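Local coordinates for protein protocadherin-19 isoform 1 (Danio rerio, PDB 5CO1) that mediates calcium-dependent cell adhesion, weak on its own but robustly homophilic in complex with cadherin cdh2, and is essential for early neurulation in the anterior neural plate, at residues V39-I44 with V82-L87; D104-A109 with D141-A146; P110-L115 with L187-E192. All coordinates share one frame; numbering follows the deposited sequence.

The three contacts follow the long axis of two tandem cadherin repeats, EC3 and EC4. Interaction 1 joins strands 39-46 and 77-86 within one sheet of EC3 and closes before the others open. Its centre lies about 37 Å from that of interaction 2 and about 52 Å from that of interaction 3, with interactions 1 and 3 on opposite sides of the chain's centre. Interaction 2 is the calcium-filled junction between the repeats. Interaction 3, its centre about 16 Å from that of interaction 2, packs the two sheets of EC4 together. Segment 104-109 runs directly into 110-115, and the segments of interactions 2 and 3 alternate along the chain, so the calcium linker continues directly into the EC4 core.

Interaction 1 of 3, residues V39-I44 with V82-L87; sequences VVYSFI and VQAKDL
Gln83 starts its side chain between its own backbone N and carbonyl carbon (chi1 71°) and then runs on extended, which lays CG 3.4 Å from Ser42 OG and carries the amide to Ile44. There the two side chains cross at about a right angle, Ile44 CG2 touching Gln83 OE1 at 3.4 Å. Behind these groups the backbones pair antiparallel. Ser42 and Gln83 form one hydrogen-bonded pair, with Gln83 N 2.9 Å from Ser42 O and the return bond from Ser42 N to Gln83 O at 3.1 Å. Val40 and Lys85 form the other: Val40 N lies 2.8 Å from Lys85 O, while Lys85 N reaches Val40 O only at 3.3 Å. The non-hydrogen-bonded pairs that alternate with them (Val39-Asp86, Tyr41-Ala84, Phe43-Val82) send their side chains to the other face. On it the methyl of Ala84 packs against Val39 CG1 at 3.8 Å and lies obliquely to the Tyr41 ring, and Val82 CG2 comes to the edge of the Phe43 ring. This is the inner face of the cadherin beta sandwich, where Tyr41, Phe43 and Val82 all touch Ile57. Tyr41 OH hydrogen-bonds Ala28 N. Four backbone bonds thus join the outermost strand 39-46 to its neighbour; the side chains add a mostly apolar inner face, with Asp86 at its end, and a mixed, partly polar outer one.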
loop_
_atom_site.group_PDB
_atom_site.type_symbol
_atom_site.label_atom_id
_atom_site.label_comp_id
_atom_site.label_asym_id
_atom_site.label_seq_id
_atom_site.Cartn_x
_atom_site.Cartn_y
_atom_site.Cartn_z
ATOM N N VAL A 39 24.207 -9.542 31.146
ATOM C CA VAL A 39 23.478 -10.348 30.147
ATOM C C VAL A 39 23.440 -9.601 28.827
ATOM O O VAL A 39 23.471 -8.375 28.802
ATOM C CB VAL A 39 22.022 -10.639 30.604
ATOM C CG1 VAL A 39 21.190 -11.244 29.484
ATOM C CG2 VAL A 39 22.012 -11.572 31.809
ATOM N N VAL A 40 23.394 -10.357 27.735
ATOM C CA VAL A 40 23.564 -9.813 26.384
ATOM C C VAL A 40 22.382 -10.193 25.482
ATOM O O VAL A 40 22.173 -11.359 25.133
ATOM C CB VAL A 40 24.887 -10.309 25.757
ATOM C CG1 VAL A 40 25.103 -9.704 24.379
ATOM C CG2 VAL A 40 26.065 -9.985 26.671
ATOM N N TYR A 41 21.642 -9.180 25.069
ATOM C CA TYR A 41 20.455 -9.361 24.245
ATOM C C TYR A 41 20.868 -9.287 22.804
ATOM O O TYR A 41 21.534 -8.348 22.419
ATOM C CB TYR A 41 19.455 -8.234 24.522
ATOM C CG TYR A 41 18.804 -8.295 25.871
ATOM C CD1 TYR A 41 17.627 -8.991 26.058
ATOM C CD2 TYR A 41 19.330 -7.605 26.951
ATOM C CE1 TYR A 41 17.023 -9.058 27.300
ATOM C CE2 TYR A 41 18.715 -7.641 28.194
ATOM C CZ TYR A 41 17.563 -8.382 28.362
ATOM O OH TYR A 41 16.931 -8.421 29.589
ATOM N N SER A 42 20.319 -10.159 21.981
ATOM C CA SER A 42 20.668 -10.196 20.571
ATOM C C SER A 42 19.577 -10.871 19.758
ATOM O O SER A 42 18.817 -11.700 20.279
ATOM C CB SER A 42 21.958 -10.999 20.415
ATOM O OG SER A 42 21.766 -12.359 20.805
ATOM N N PHE A 43 19.522 -10.567 18.471
ATOM C CA PHE A 43 18.708 -11.362 17.561
ATOM C C PHE A 43 19.488 -12.599 17.158
ATOM O O PHE A 43 20.645 -12.503 16.771
ATOM C CB PHE A 43 18.374 -10.607 16.277
ATOM C CG PHE A 43 17.806 -9.229 16.477
ATOM C CD1 PHE A 43 16.868 -8.968 17.460
ATOM C CD2 PHE A 43 18.079 -8.235 15.545
ATOM C CE1 PHE A 43 16.267 -7.725 17.551
ATOM C CE2 PHE A 43 17.567 -6.966 15.697
ATOM C CZ PHE A 43 16.633 -6.718 16.682
ATOM N N ILE A 44 18.814 -13.731 17.076
ATOM C CA ILE A 44 19.455 -14.919 16.536
ATOM C C ILE A 44 18.812 -15.396 15.248
ATOM O O ILE A 44 19.394 -16.186 14.498
ATOM C CB ILE A 44 19.537 -16.071 17.565
ATOM C CG1 ILE A 44 18.230 -16.252 18.358
ATOM C CG2 ILE A 44 20.720 -15.832 18.498
ATOM C CD1 ILE A 44 17.267 -17.227 17.728
ATOM N N VAL A 82 14.493 -13.400 19.626
ATOM C CA VAL A 82 15.431 -12.699 20.456
ATOM C C VAL A 82 15.957 -13.647 21.520
ATOM O O VAL A 82 15.196 -14.415 22.098
ATOM C CB VAL A 82 14.761 -11.480 21.091
ATOM C CG1 VAL A 82 15.812 -10.570 21.704
ATOM C CG2 VAL A 82 13.993 -10.701 20.042
ATOM N N GLN A 83 17.256 -13.614 21.770
ATOM C CA GLN A 83 17.777 -14.294 22.952
ATOM C C GLN A 83 18.493 -13.411 23.978
ATOM O O GLN A 83 18.892 -12.263 23.708
ATOM C CB GLN A 83 18.672 -15.453 22.554
ATOM C CG GLN A 83 20.017 -15.064 21.953
ATOM C CD GLN A 83 21.003 -16.222 21.974
ATOM O OE1 GLN A 83 20.680 -17.342 21.546
ATOM N NE2 GLN A 83 22.177 -15.985 22.549
ATOM N N ALA A 84 18.648 -13.988 25.163
ATOM C CA ALA A 84 19.411 -13.391 26.251
ATOM C C ALA A 84 20.355 -14.418 26.870
ATOM O O ALA A 84 19.954 -15.525 27.227
ATOM C CB ALA A 84 18.469 -12.870 27.306
ATOM N N LYS A 85 21.622 -14.052 26.952
ATOM C CA LYS A 85 22.680 -14.974 27.341
ATOM C C LYS A 85 23.630 -14.178 28.208
ATOM O O LYS A 85 24.090 -13.102 27.801
ATOM C CB LYS A 85 23.402 -15.478 26.097
ATOM C CG LYS A 85 24.330 -16.647 26.344
ATOM C CD LYS A 85 25.130 -16.989 25.093
ATOM C CE LYS A 85 26.042 -18.188 25.314
ATOM N NZ LYS A 85 27.029 -17.942 26.402
ATOM N N ASP A 86 23.848 -14.634 29.437
ATOM C CA ASP A 86 24.936 -14.068 30.240
ATOM C C ASP A 86 26.283 -14.443 29.635
ATOM O O ASP A 86 26.442 -15.516 29.037
ATOM C CB ASP A 86 24.858 -14.447 31.736
ATOM C CG ASP A 86 24.398 -15.877 31.972
ATOM O OD1 ASP A 86 23.610 -16.418 31.136
ATOM O OD2 ASP A 86 24.757 -16.433 33.039
ATOM N N LEU A 87 27.215 -13.499 29.683
ATOM C CA LEU A 87 28.616 -13.824 29.491
ATOM C C LEU A 87 28.939 -14.906 30.515
ATOM O O LEU A 87 28.781 -14.694 31.719
ATOM C CB LEU A 87 29.494 -12.581 29.678
ATOM C CG LEU A 87 29.188 -11.439 28.695
ATOM C CD1 LEU A 87 29.461 -10.078 29.322
ATOM C CD2 LEU A 87 29.954 -11.612 27.389
#

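Interaction 2 of 3, residues D104-A109 with D141-A146; sequences DINDNA and DNDSGA. With CA (calcium ion), chain F; CA (calcium ion), chain G; CA (calcium ion), chain E.
Asp143 bridges two calcium ions that segment 104-109 also binds. Its OD1 reaches one calcium at 2.5 Å, alongside Asp104 OD1, Ile105 O and Asp107 OD1; Glu15 and Glu73 complete that site. Its OD2 binds the second calcium at 2.4 Å, together with Asn106 OD1, Asn108 O and both carboxylate oxygens of Asp141, with Asn147 and Asp193 as the remaining ligands. CB of Asp107 points away from segment 141-146, but a chi1 of 57° brings the carboxylate round to the metals, where it too is split: OD2 binds a third calcium at 2.1 Å, shared with Glu15, Asp71, Glu73 and two waters. The metals hold together oxygens that would otherwise probably repel, such as Asp107 OD1 and Asp143 OD1 at 3.0 Å. Asp-Ile-Asn-Asp-Asn is the DXNDN calcium-binding linker between cadherin repeats, met here by the DXD motif of EC4, Asp141 to Asp143.

Hydrogen bonds form a second layer. Asn108 ND2 points straight at Asp143 OD1 (3.1 Å, 166° at the hydrogen), in its own amide plane but above that of the carboxylate, and Asn108 N adds a weak bond to OD2. Ser144 N meets Asp104 OD2 at 3.3 Å, also from above the carboxylate; Asn147 is a further partner of Asp104. Within the loop, Asp143 N binds the anti lone pair of Asp141 OD1, an Asx turn. One water joins Ala109 O to Asn142 N; another, on the third calcium, accepts from Asn108 ND2.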
loop_
_atom_site.group_PDB
_atom_site.type_symbol
_atom_site.label_atom_id
_atom_site.label_comp_id
_atom_site.label_asym_id
_atom_site.label_seq_id
_atom_site.Cartn_x
_atom_site.Cartn_y
_atom_site.Cartn_z
ATOM N N ASP A 104 -0.797 -0.014 8.432
ATOM C CA ASP A 104 -0.903 0.666 7.151
ATOM C C ASP A 104 -1.478 2.060 7.365
ATOM O O ASP A 104 -2.403 2.244 8.177
ATOM C CB ASP A 104 -1.778 -0.129 6.206
ATOM C CG ASP A 104 -2.225 0.678 5.010
ATOM O OD1 ASP A 104 -1.345 1.100 4.223
ATOM O OD2 ASP A 104 -3.462 0.832 4.832
ATOM N N ILE A 105 -0.809 3.031 6.747
ATOM C CA ILE A 105 -1.362 4.344 6.503
ATOM C C ILE A 105 -1.562 4.677 5.030
ATOM O O ILE A 105 -1.066 3.984 4.139
ATOM C CB ILE A 105 -0.494 5.444 7.125
ATOM C CG1 ILE A 105 0.919 5.379 6.552
ATOM C CG2 ILE A 105 -0.464 5.302 8.646
ATOM C CD1 ILE A 105 1.453 6.713 6.124
ATOM N N ASN A 106 -2.366 5.710 4.781
ATOM C CA ASN A 106 -2.628 6.144 3.437
ATOM C C ASN A 106 -1.467 6.935 2.827
ATOM O O ASN A 106 -1.518 8.129 2.707
ATOM C CB ASN A 106 -3.873 6.962 3.390
ATOM C CG ASN A 106 -4.530 6.907 2.033
ATOM O OD1 ASN A 106 -4.226 6.043 1.221
ATOM N ND2 ASN A 106 -5.467 7.795 1.796
ATOM N N ASP A 107 -0.436 6.240 2.398
ATOM C CA ASP A 107 0.662 6.878 1.711
ATOM C C ASP A 107 0.673 6.538 0.200
ATOM O O ASP A 107 1.695 6.625 -0.430
ATOM C CB ASP A 107 1.992 6.483 2.376
ATOM C CG ASP A 107 2.217 4.967 2.429
ATOM O OD1 ASP A 107 1.229 4.197 2.389
ATOM O OD2 ASP A 107 3.378 4.546 2.611
ATOM N N ASN A 108 -0.452 6.108 -0.358
ATOM C CA ASN A 108 -0.525 5.745 -1.778
ATOM C C ASN A 108 -1.786 6.273 -2.387
ATOM O O ASN A 108 -2.877 5.903 -1.973
ATOM C CB ASN A 108 -0.505 4.222 -1.976
ATOM C CG ASN A 108 0.891 3.638 -1.900
ATOM O OD1 ASN A 108 1.668 3.789 -2.830
ATOM N ND2 ASN A 108 1.248 3.059 -0.745
ATOM N N ALA A 109 -1.618 7.095 -3.408
ATOM C CA ALA A 109 -2.712 7.665 -4.175
ATOM C C ALA A 109 -3.283 6.611 -5.109
ATOM O O ALA A 109 -2.619 5.614 -5.410
ATOM C CB ALA A 109 -2.200 8.842 -4.982
ATOM N N ASP A 141 -5.296 0.955 -5.751
ATOM C CA ASP A 141 -4.600 1.612 -4.679
ATOM C C ASP A 141 -3.819 0.512 -3.958
ATOM O O ASP A 141 -4.403 -0.458 -3.464
ATOM C CB ASP A 141 -5.626 2.280 -3.737
ATOM C CG ASP A 141 -5.028 3.410 -2.891
ATOM O OD1 ASP A 141 -4.109 3.144 -2.093
ATOM O OD2 ASP A 141 -5.536 4.548 -2.946
ATOM N N ASN A 142 -2.515 0.700 -3.842
ATOM C CA ASN A 142 -1.678 -0.219 -3.095
ATOM C C ASN A 142 -1.915 -0.283 -1.584
ATOM O O ASN A 142 -1.299 -1.108 -0.937
ATOM C CB ASN A 142 -0.193 0.089 -3.335
ATOM C CG ASN A 142 0.168 0.121 -4.806
ATOM O OD1 ASN A 142 -0.187 -0.775 -5.561
ATOM N ND2 ASN A 142 0.816 1.195 -5.233
ATOM N N ASP A 143 -2.699 0.627 -1.001
ATOM C CA ASP A 143 -2.932 0.614 0.456
ATOM C C ASP A 143 -3.997 -0.439 0.770
ATOM O O ASP A 143 -4.657 -0.930 -0.136
ATOM C CB ASP A 143 -3.369 2.001 0.997
ATOM C CG ASP A 143 -2.321 3.094 0.777
ATOM O OD1 ASP A 143 -1.143 2.891 1.164
ATOM O OD2 ASP A 143 -2.693 4.168 0.210
ATOM N N SER A 144 -4.204 -0.731 2.051
ATOM C CA SER A 144 -5.249 -1.667 2.489
ATOM C C SER A 144 -6.449 -0.993 3.155
ATOM O O SER A 144 -6.476 0.211 3.349
ATOM C CB SER A 144 -4.651 -2.694 3.441
ATOM O OG SER A 144 -3.461 -3.237 2.876
ATOM N N GLY A 145 -7.515 -1.754 3.323
ATOM C CA GLY A 145 -8.740 -1.258 3.924
ATOM C C GLY A 145 -9.385 -0.106 3.176
ATOM O O GLY A 145 -9.467 -0.093 1.928
ATOM N N ALA A 146 -9.862 0.857 3.962
ATOM C CA ALA A 146 -10.427 2.088 3.441
ATOM C C ALA A 146 -9.393 2.869 2.649
ATOM O O ALA A 146 -9.737 3.567 1.692
ATOM C CB ALA A 146 -10.929 2.946 4.596
HETATM CA CA CA F . 0.174 2.399 3.186
HETATM CA CA CA G . -4.617 5.102 -0.807
HETATM CA CA CA E . 4.039 2.522 2.342
HETATM O O HOH W 1 4.241 2.824 -0.022
HETATM O O HOH W 2 -1.575 3.130 -5.243
HETATM O O HOH W 3 6.196 3.024 2.792
#

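Interaction 3 of 3, residues P110-L115 with L187-E192; sequences PEIKLL and LTILAE
Ile189 is the first residue of segment 187-192 to touch its counterpart, and it does so with both side chain and backbone. Its CG2 branch, set anti to the backbone N by chi1 of -47°, meets CD1 of Ile112 at 4.1 Å. The same methyl of Ile112 rests 3.4 Å from Ile189 O, so the end of this side chain sits against the backbone as well as beside the branch. Leu190 faces the other way, and Ala191 turns back to the interior. Its CB is touched by two successive carbons of Ile112, CG1 at 3.9 Å and CD1 at 3.8 Å, and by CB of Pro110 at 4.1 Å, so that Pro110 and Ile112 both meet this one methyl. The two strands belong to different sheets of the EC4 beta sandwich: 111-115 is an outer strand of one, paired with 135-140, and 184-193 lies inside the other, between 150-155 and 200-210. They therefore meet through side chains, with no backbone pairing between them. Ile112 also touches Val139, Ile189 lies against Val137 and Phe205, and Ala191 reaches Cys152, which places Ile189 and Ala191 in the core between the sheets, with Ile112 packed against it. At Glu192 the contact passes to the main chain, its carbonyl carbon lying 4.2 Å from Pro110 CG. The Glu192 side chain points away and makes a salt bridge with Arg200, while the side chain of Pro110 comes within about 5 Å of a calcium ion of the linker.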
loop_
_atom_site.group_PDB
_atom_site.type_symbol
_atom_site.label_atom_id
_atom_site.label_comp_id
_atom_site.label_asym_id
_atom_site.label_seq_id
_atom_site.Cartn_x
_atom_site.Cartn_y
_atom_site.Cartn_z
ATOM N N PRO A 110 -4.508 6.841 -5.604
ATOM C CA PRO A 110 -5.074 5.876 -6.545
ATOM C C PRO A 110 -4.414 5.956 -7.905
ATOM O O PRO A 110 -4.106 7.056 -8.338
ATOM C CB PRO A 110 -6.544 6.286 -6.639
ATOM C CG PRO A 110 -6.827 7.028 -5.390
ATOM C CD PRO A 110 -5.539 7.681 -4.976
ATOM N N GLU A 111 -4.069 4.794 -8.468
ATOM C CA GLU A 111 -3.632 4.640 -9.875
ATOM C C GLU A 111 -4.861 4.431 -10.768
ATOM O O GLU A 111 -5.682 3.541 -10.513
ATOM C CB GLU A 111 -2.697 3.420 -10.064
ATOM C CG GLU A 111 -1.547 3.291 -9.071
ATOM C CD GLU A 111 -1.101 1.833 -8.800
ATOM O OE1 GLU A 111 -1.763 1.095 -8.021
ATOM O OE2 GLU A 111 -0.007 1.451 -9.271
ATOM N N ILE A 112 -4.954 5.205 -11.845
ATOM C CA ILE A 112 -6.025 5.023 -12.823
ATOM C C ILE A 112 -5.515 4.374 -14.110
ATOM O O ILE A 112 -4.812 5.008 -14.887
ATOM C CB ILE A 112 -6.661 6.366 -13.213
ATOM C CG1 ILE A 112 -7.344 7.011 -12.012
ATOM C CG2 ILE A 112 -7.689 6.165 -14.313
ATOM C CD1 ILE A 112 -7.707 8.471 -12.231
ATOM N N LYS A 113 -6.003 3.171 -14.404
ATOM C CA LYS A 113 -5.609 2.442 -15.618
ATOM C C LYS A 113 -6.751 2.316 -16.645
ATOM O O LYS A 113 -7.879 1.904 -16.303
ATOM C CB LYS A 113 -5.059 1.062 -15.241
ATOM C CG LYS A 113 -3.577 1.074 -14.886
ATOM C CD LYS A 113 -2.714 1.506 -16.072
ATOM C CE LYS A 113 -1.291 0.964 -15.996
ATOM N NZ LYS A 113 -0.534 1.533 -14.845
ATOM N N LEU A 114 -6.468 2.777 -17.867
ATOM C CA LEU A 114 -7.211 2.374 -19.080
ATOM C C LEU A 114 -6.889 0.953 -19.567
ATOM O O LEU A 114 -5.748 0.659 -19.926
ATOM C CB LEU A 114 -6.887 3.329 -20.228
ATOM C CG LEU A 114 -7.664 4.640 -20.246
ATOM C CD1 LEU A 114 -7.005 5.607 -21.216
ATOM C CD2 LEU A 114 -9.121 4.412 -20.625
ATOM N N LEU A 115 -7.916 0.116 -19.692
ATOM C CA LEU A 115 -7.855 -1.050 -20.593
ATOM C C LEU A 115 -8.132 -0.675 -22.070
ATOM O O LEU A 115 -9.281 -0.673 -22.549
ATOM C CB LEU A 115 -8.800 -2.157 -20.112
ATOM C CG LEU A 115 -8.202 -3.114 -19.069
ATOM C CD1 LEU A 115 -7.296 -2.395 -18.070
ATOM C CD2 LEU A 115 -9.306 -3.886 -18.351
ATOM N N LEU A 187 -10.919 13.777 -22.135
ATOM C CA LEU A 187 -11.612 13.302 -20.948
ATOM C C LEU A 187 -10.701 13.305 -19.739
ATOM O O LEU A 187 -9.538 12.878 -19.807
ATOM C CB LEU A 187 -12.075 11.868 -21.174
ATOM C CG LEU A 187 -13.064 11.630 -22.304
ATOM C CD1 LEU A 187 -13.716 10.275 -22.082
ATOM C CD2 LEU A 187 -14.121 12.728 -22.396
ATOM N N THR A 188 -11.278 13.627 -18.594
ATOM C CA THR A 188 -10.536 13.547 -17.345
ATOM C C THR A 188 -11.258 12.607 -16.410
ATOM O O THR A 188 -12.439 12.782 -16.107
ATOM C CB THR A 188 -10.401 14.924 -16.665
ATOM O OG1 THR A 188 -11.708 15.472 -16.458
ATOM C CG2 THR A 188 -9.594 15.893 -17.527
ATOM N N ILE A 189 -10.526 11.633 -15.902
ATOM C CA ILE A 189 -11.023 10.857 -14.781
ATOM C C ILE A 189 -10.393 11.299 -13.470
ATOM O O ILE A 189 -9.176 11.282 -13.330
ATOM C CB ILE A 189 -10.750 9.377 -14.999
ATOM C CG1 ILE A 189 -11.178 9.038 -16.440
ATOM C CG2 ILE A 189 -11.435 8.578 -13.899
ATOM C CD1 ILE A 189 -11.676 7.636 -16.685
ATOM N N LEU A 190 -11.251 11.616 -12.502
ATOM C CA LEU A 190 -10.838 11.957 -11.135
ATOM C C LEU A 190 -11.127 10.793 -10.209
ATOM O O LEU A 190 -12.244 10.302 -10.180
ATOM C CB LEU A 190 -11.635 13.180 -10.681
ATOM C CG LEU A 190 -11.471 13.717 -9.267
ATOM C CD1 LEU A 190 -10.050 14.206 -8.999
ATOM C CD2 LEU A 190 -12.482 14.832 -9.059
ATOM N N ALA A 191 -10.148 10.400 -9.403
ATOM C CA ALA A 191 -10.308 9.293 -8.457
ATOM C C ALA A 191 -9.965 9.675 -6.997
ATOM O O ALA A 191 -9.011 10.379 -6.756
ATOM C CB ALA A 191 -9.435 8.123 -8.902
ATOM N N GLU A 192 -10.658 9.074 -6.032
ATOM C CA GLU A 192 -10.443 9.373 -4.635
ATOM C C GLU A 192 -10.592 8.108 -3.802
ATOM O O GLU A 192 -11.592 7.386 -3.903
ATOM C CB GLU A 192 -11.411 10.468 -4.138
ATOM C CG GLU A 192 -11.091 11.055 -2.749
ATOM C CD GLU A 192 -11.939 12.286 -2.355
ATOM O OE1 GLU A 192 -11.401 13.242 -1.725
ATOM O OE2 GLU A 192 -13.151 12.318 -2.668
#